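Mannan endo-1,4-beta-mannosidase (Mytilus edulis, PDB 2C0H) hydrolyses the internal 1,4-beta-mannosidic linkages of mannans, galactomannans and glucomannans, acting as a monomeric glycoside hydrolase of family 5. Local coordinates at residues A[211-216]-A[256-261]; A[49-54]-A[97-102]. The protein carries 3 engineered substitutions. All coordinates share one frame; numbering follows the deposited sequence.

Interaction 1 (A[211-216]-A[256-261]); sequences AIKEVD and TLSFYQ
The flat group at the centre of this contact is the carbonyl of T256, and the ammonium group of K213 stands over one of its faces. K213 NZ donates to T256 O at 3.0 Å, with a C=O...N angle of 132°, and lies 47° out of the carbonyl plane, so the bond does not follow a lone pair. T256 OG1 is on that same face, but at 3.6 Å from K213 NZ it is a near neighbour and not a hydrogen-bond partner; the lysine and threonine side chains cross here at about a right angle. On the other face, the side chain of L257 departs toward V223 and L246 in the apolar interior. The K213 torsions account for the reach: CG is anti to the carbonyl carbon, and the chain beyond it is extended, so that K213 CE also packs against the carbonyl, 3.4 Å from T256 O. In the TIM barrel, helix 198-215 packs outside the parallel strands, and its last turn lies near the end at which strand 260-263 enters. K213 thus bridges the outer helix and the approach to that strand, on the side of the barrel away from the C-terminal strand ends that carry the catalytic residues in family 5 enzymes, and probably here. The two segments together bury 115 Å². A water provides a second link, accepting from K213 NZ at 2.9 Å and lying 2.7 Å from S258 OG. A methionine here has no ammonium group, and T256 O would probably be left without this donor, with the water losing one of its two anchors and freer to shift. S258 OG is also hydrogen-bonded to V221 N, which connects this water bridge to the adjacent strand 221-225.

Interaction 2 (A[49-54]-A[97-102]); sequences STLSDM and LHAAQR. Unlike the reference sequence in segment 49-54: M54 (reference Ile).
L51 lays its two methyl groups against the A99-A100 turn, joining two neighbouring outer helices of the TIM barrel, 40-56 and 89-102. The whole contact buries only 99 Å², no hydrogen bond spans the two segments, and the tight part rests on one leucine. L51 CD1 sits over the peptide link between the two alanines, 3.7 Å from A100 N and 3.8 Å from A99 C, and it meets A99 CB at 4.0 Å. Within segment 97-102 the other branch meets A100, with L51 CD2 at 4.2 Å from A100 CB. With CG anti to the carbonyl carbon (chi1 -66°), the branch point faces helix 89-102, and chi2 (171°) then sets CD1 over the peptide and CD2 beside the A100 methyl. Because the alanines end at CB, the leucine can rest on the backbone itself, and the CA atoms of L51 and A100 come within 6.6 Å of each other. A99 also packs on Y40 and E48 of helix 40-56. Toward the barrel the packing continues, A100 meeting I107 of strand 106-113 and L51 meeting I105.

The contrast is with R102, whose exposed side chain makes no contact with segment 49-54. It folds back on its own helix instead: H98 O lies 3.6 Å above one face of the R102 guanidinium plane, toward its rim.

How the interactions relate
From the N terminus, interaction 2 comes first: it opens on helix 40-56 and closes on helix 89-102, bringing back a loop that contains strand 61-68 and the small hairpin 75-76/82-84. The chain then runs through strands 106-113 and 155-162 before interaction 1 opens at the end of helix 198-215. That contact closes at 256-261, after strand 221-225 and helix 243-250. The two loops follow in series, neither nested nor crossed. The centres of interactions 1 and 2 are about 25 Å apart. The nearest atoms of interactions 1 and 2 are about 10 Å apart, without touching. Interaction 2 joins helix to helix, whereas interaction 1 ties a helix to the lead-in of a barrel strand.

Interaction 1 (A[211-216]-A[256-261])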
loop_
_atom_site.group_PDB
_atom_site.type_symbol
_atom_site.label_atom_id
_atom_site.label_comp_id
_atom_site.label_asym_id
_atom_site.label_seq_id
_atom_site.Cartn_x
_atom_site.Cartn_y
_atom_site.Cartn_z
ATOM N N ALA A 211 -11.976 -10.410 -2.852
ATOM C CA ALA A 211 -12.226 -10.353 -4.284
ATOM C C ALA A 211 -10.966 -10.599 -5.122
ATOM O O ALA A 211 -10.971 -11.362 -6.065
ATOM C CB ALA A 211 -12.847 -9.015 -4.631
ATOM N N ILE A 212 -9.866 -9.960 -4.754
ATOM C CA ILE A 212 -8.617 -10.108 -5.476
ATOM C C ILE A 212 -8.150 -11.552 -5.377
ATOM O O ILE A 212 -7.730 -12.132 -6.367
ATOM C CB ILE A 212 -7.537 -9.157 -4.910
ATOM C CG1 ILE A 212 -7.944 -7.708 -5.196
ATOM C CG2 ILE A 212 -6.164 -9.498 -5.517
ATOM C CD1 ILE A 212 -7.178 -6.694 -4.396
ATOM N N LYS A 213 -8.268 -12.130 -4.190
ATOM C CA LYS A 213 -7.774 -13.492 -3.971
ATOM C C LYS A 213 -8.696 -14.541 -4.575
ATOM O O LYS A 213 -8.290 -15.684 -4.741
ATOM C CB LYS A 213 -7.564 -13.756 -2.487
ATOM C CG LYS A 213 -6.383 -12.991 -1.909
ATOM C CD LYS A 213 -6.283 -13.210 -0.423
ATOM C CE LYS A 213 -4.970 -12.721 0.134
ATOM N NZ LYS A 213 -4.762 -13.265 1.506
ATOM N N GLU A 214 -9.921 -14.166 -4.915
ATOM C CA GLU A 214 -10.818 -15.087 -5.630
ATOM C C GLU A 214 -10.371 -15.335 -7.071
ATOM O O GLU A 214 -10.482 -16.464 -7.569
ATOM C CB GLU A 214 -12.251 -14.561 -5.604
ATOM C CG GLU A 214 -13.292 -15.552 -6.090
ATOM C CD GLU A 214 -14.712 -15.098 -5.803
ATOM O OE1 GLU A 214 -15.649 -15.867 -6.129
ATOM O OE2 GLU A 214 -14.900 -13.986 -5.249
ATOM N N VAL A 215 -9.886 -14.295 -7.748
ATOM C CA VAL A 215 -9.454 -14.394 -9.148
ATOM C C VAL A 215 -7.935 -14.559 -9.310
ATOM O O VAL A 215 -7.477 -15.047 -10.343
ATOM C CB VAL A 215 -9.940 -13.185 -9.999
ATOM C CG1 VAL A 215 -11.467 -13.141 -10.012
ATOM C CG2 VAL A 215 -9.370 -11.864 -9.487
ATOM N N ASP A 216 -7.174 -14.151 -8.295
ATOM C CA ASP A 216 -5.713 -14.311 -8.253
ATOM C C ASP A 216 -5.288 -14.770 -6.847
ATOM O O ASP A 216 -4.788 -13.991 -6.017
ATOM C CB ASP A 216 -5.032 -12.995 -8.624
ATOM C CG ASP A 216 -3.521 -13.120 -8.728
ATOM O OD1 ASP A 216 -2.981 -14.257 -8.701
ATOM O OD2 ASP A 216 -2.861 -12.061 -8.827
ATOM N N THR A 256 -8.159 -11.478 4.006
ATOM C CA THR A 256 -7.077 -11.139 4.922
ATOM C C THR A 256 -5.891 -10.594 4.118
ATOM O O THR A 256 -5.764 -10.857 2.924
ATOM C CB THR A 256 -6.632 -12.382 5.713
ATOM O OG1 THR A 256 -6.317 -13.447 4.797
ATOM C CG2 THR A 256 -7.761 -12.839 6.661
ATOM N N LEU A 257 -5.045 -9.814 4.779
ATOM C CA LEU A 257 -3.893 -9.227 4.100
ATOM C C LEU A 257 -2.742 -10.218 4.038
ATOM O O LEU A 257 -2.653 -11.137 4.865
ATOM C CB LEU A 257 -3.435 -7.961 4.836
ATOM C CG LEU A 257 -4.470 -6.853 5.053
ATOM C CD1 LEU A 257 -3.781 -5.648 5.703
ATOM C CD2 LEU A 257 -5.147 -6.457 3.760
ATOM N N SER A 258 -1.860 -10.012 3.063
ATOM C CA SER A 258 -0.634 -10.797 2.897
ATOM C C SER A 258 0.464 -10.256 3.788
ATOM O O SER A 258 1.199 -11.015 4.404
ATOM C CB SER A 258 -0.163 -10.725 1.448
ATOM O OG SER A 258 -1.192 -11.103 0.541
ATOM N N PHE A 259 0.600 -8.935 3.799
ATOM C CA PHE A 259 1.568 -8.259 4.644
ATOM C C PHE A 259 1.031 -6.902 5.080
ATOM O O PHE A 259 0.048 -6.399 4.533
ATOM C CB PHE A 259 2.975 -8.169 4.002
ATOM C CG PHE A 259 3.057 -7.385 2.719
ATOM C CD1 PHE A 259 3.218 -6.006 2.743
ATOM C CD2 PHE A 259 3.061 -8.032 1.478
ATOM C CE1 PHE A 259 3.315 -5.273 1.563
ATOM C CE2 PHE A 259 3.176 -7.308 0.294
ATOM C CZ PHE A 259 3.297 -5.921 0.341
ATOM N N TYR A 260 1.648 -6.355 6.112
ATOM C CA TYR A 260 1.268 -5.062 6.684
ATOM C C TYR A 260 2.186 -4.000 6.095
ATOM O O TYR A 260 3.292 -4.289 5.634
ATOM C CB TYR A 260 1.398 -5.077 8.212
ATOM C CG TYR A 260 0.496 -6.066 8.948
ATOM C CD1 TYR A 260 -0.888 -5.962 8.870
ATOM C CD2 TYR A 260 1.027 -7.074 9.711
ATOM C CE1 TYR A 260 -1.714 -6.842 9.548
ATOM C CE2 TYR A 260 0.205 -7.966 10.396
ATOM C CZ TYR A 260 -1.150 -7.839 10.305
ATOM O OH TYR A 260 -1.950 -8.729 10.983
ATOM N N GLN A 261 1.684 -2.781 6.077
ATOM C CA GLN A 261 2.435 -1.640 5.577
ATOM C C GLN A 261 2.133 -0.474 6.501
ATOM O O GLN A 261 0.962 -0.183 6.788
ATOM C CB GLN A 261 2.009 -1.314 4.152
ATOM C CG GLN A 261 2.790 -0.159 3.542
ATOM C CD GLN A 261 2.139 0.435 2.319
ATOM O OE1 GLN A 261 2.247 1.642 2.071
ATOM N NE2 GLN A 261 1.489 -0.398 1.525
HETATM O O HOH W 1 -1.909 -13.646 0.911
#

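Interaction 2 (A[49-54]-A[97-102])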
loop_
_atom_site.group_PDB
_atom_site.type_symbol
_atom_site.label_atom_id
_atom_site.label_comp_id
_atom_site.label_asym_id
_atom_site.label_seq_id
_atom_site.Cartn_x
_atom_site.Cartn_y
_atom_site.Cartn_z
ATOM N N SER A 49 11.713 6.983 -17.000
ATOM C CA SER A 49 12.957 7.528 -16.455
ATOM C C SER A 49 13.103 7.157 -14.975
ATOM O O SER A 49 14.215 6.926 -14.500
ATOM C CB SER A 49 13.057 9.038 -16.670
ATOM O OG SER A 49 12.083 9.744 -15.957
ATOM N N THR A 50 11.984 7.101 -14.246
ATOM C CA THR A 50 12.003 6.705 -12.832
ATOM C C THR A 50 12.478 5.255 -12.704
ATOM O O THR A 50 13.291 4.944 -11.829
ATOM C CB THR A 50 10.613 6.889 -12.159
ATOM O OG1 THR A 50 10.254 8.277 -12.150
ATOM C CG2 THR A 50 10.612 6.385 -10.742
ATOM N N LEU A 51 11.957 4.380 -13.556
ATOM C CA LEU A 51 12.388 2.978 -13.579
ATOM C C LEU A 51 13.884 2.831 -13.878
ATOM O O LEU A 51 14.558 2.019 -13.256
ATOM C CB LEU A 51 11.599 2.178 -14.606
ATOM C CG LEU A 51 10.107 1.974 -14.367
ATOM C CD1 LEU A 51 9.502 1.351 -15.619
ATOM C CD2 LEU A 51 9.852 1.108 -13.136
ATOM N N SER A 52 14.378 3.606 -14.841
ATOM C CA SER A 52 15.792 3.563 -15.225
ATOM C C SER A 52 16.679 3.977 -14.056
ATOM O O SER A 52 17.664 3.281 -13.744
ATOM C CB SER A 52 16.058 4.478 -16.425
ATOM O OG SER A 52 17.434 4.442 -16.784
ATOM N N ASP A 53 16.338 5.109 -13.435
ATOM C CA ASP A 53 17.045 5.631 -12.248
ATOM C C ASP A 53 17.107 4.572 -11.152
ATOM O O ASP A 53 18.157 4.322 -10.559
ATOM C CB ASP A 53 16.339 6.867 -11.669
ATOM C CG ASP A 53 16.509 8.129 -12.506
ATOM O OD1 ASP A 53 17.243 8.110 -13.518
ATOM O OD2 ASP A 53 15.881 9.160 -12.133
ATOM N N MET A 54 15.967 3.956 -10.871
ATOM C CA MET A 54 15.887 2.991 -9.789
ATOM C C MET A 54 16.694 1.740 -10.057
ATOM O O MET A 54 17.423 1.299 -9.177
ATOM C CB MET A 54 14.440 2.654 -9.467
ATOM C CG MET A 54 13.751 3.794 -8.767
ATOM S SD MET A 54 12.051 3.409 -8.388
ATOM C CE MET A 54 12.279 1.845 -7.526
ATOM N N LEU A 97 3.628 -2.255 -16.872
ATOM C CA LEU A 97 4.209 -3.490 -16.343
ATOM C C LEU A 97 5.308 -4.068 -17.261
ATOM O O LEU A 97 6.300 -4.590 -16.756
ATOM C CB LEU A 97 3.105 -4.525 -16.048
ATOM C CG LEU A 97 2.209 -4.185 -14.851
ATOM C CD1 LEU A 97 0.953 -5.066 -14.898
ATOM C CD2 LEU A 97 2.925 -4.344 -13.502
ATOM N N HIS A 98 5.143 -3.966 -18.585
ATOM C CA HIS A 98 6.168 -4.448 -19.528
ATOM C C HIS A 98 7.425 -3.597 -19.418
ATOM O O HIS A 98 8.521 -4.135 -19.454
ATOM C CB HIS A 98 5.683 -4.446 -20.972
ATOM C CG HIS A 98 4.666 -5.497 -21.285
ATOM N ND1 HIS A 98 4.411 -6.573 -20.464
ATOM C CD2 HIS A 98 3.849 -5.634 -22.352
ATOM C CE1 HIS A 98 3.470 -7.326 -21.012
ATOM N NE2 HIS A 98 3.110 -6.774 -22.156
ATOM N N ALA A 99 7.268 -2.286 -19.272
ATOM C CA ALA A 99 8.419 -1.400 -19.035
ATOM C C ALA A 99 9.153 -1.736 -17.735
ATOM O O ALA A 99 10.387 -1.784 -17.697
ATOM C CB ALA A 99 7.964 0.056 -19.034
ATOM N N ALA A 100 8.401 -1.988 -16.668
ATOM C CA ALA A 100 8.976 -2.346 -15.372
ATOM C C ALA A 100 9.751 -3.670 -15.478
ATOM O O ALA A 100 10.859 -3.796 -14.955
ATOM C CB ALA A 100 7.884 -2.443 -14.303
ATOM N N GLN A 101 9.192 -4.637 -16.198
ATOM C CA GLN A 101 9.822 -5.944 -16.374
ATOM C C GLN A 101 11.191 -5.809 -17.037
ATOM O O GLN A 101 12.125 -6.488 -16.644
ATOM C CB GLN A 101 8.926 -6.862 -17.210
ATOM C CG GLN A 101 9.409 -8.283 -17.265
ATOM C CD GLN A 101 8.489 -9.195 -18.045
ATOM O OE1 GLN A 101 7.303 -8.907 -18.220
ATOM N NE2 GLN A 101 9.026 -10.319 -18.497
ATOM N N ARG A 102 11.291 -4.914 -18.017
ATOM C CA ARG A 102 12.543 -4.687 -18.747
ATOM C C ARG A 102 13.633 -4.153 -17.810
ATOM O O ARG A 102 14.835 -4.303 -18.115
ATOM C CB ARG A 102 12.326 -3.729 -19.931
ATOM C CG ARG A 102 11.561 -4.347 -21.101
ATOM C CD ARG A 102 11.581 -3.494 -22.359
ATOM N NE ARG A 102 10.768 -2.288 -22.260
ATOM C CZ ARG A 102 9.474 -2.199 -22.574
ATOM N NH1 ARG A 102 8.794 -3.251 -23.009
ATOM N NH2 ARG A 102 8.853 -1.037 -22.436
#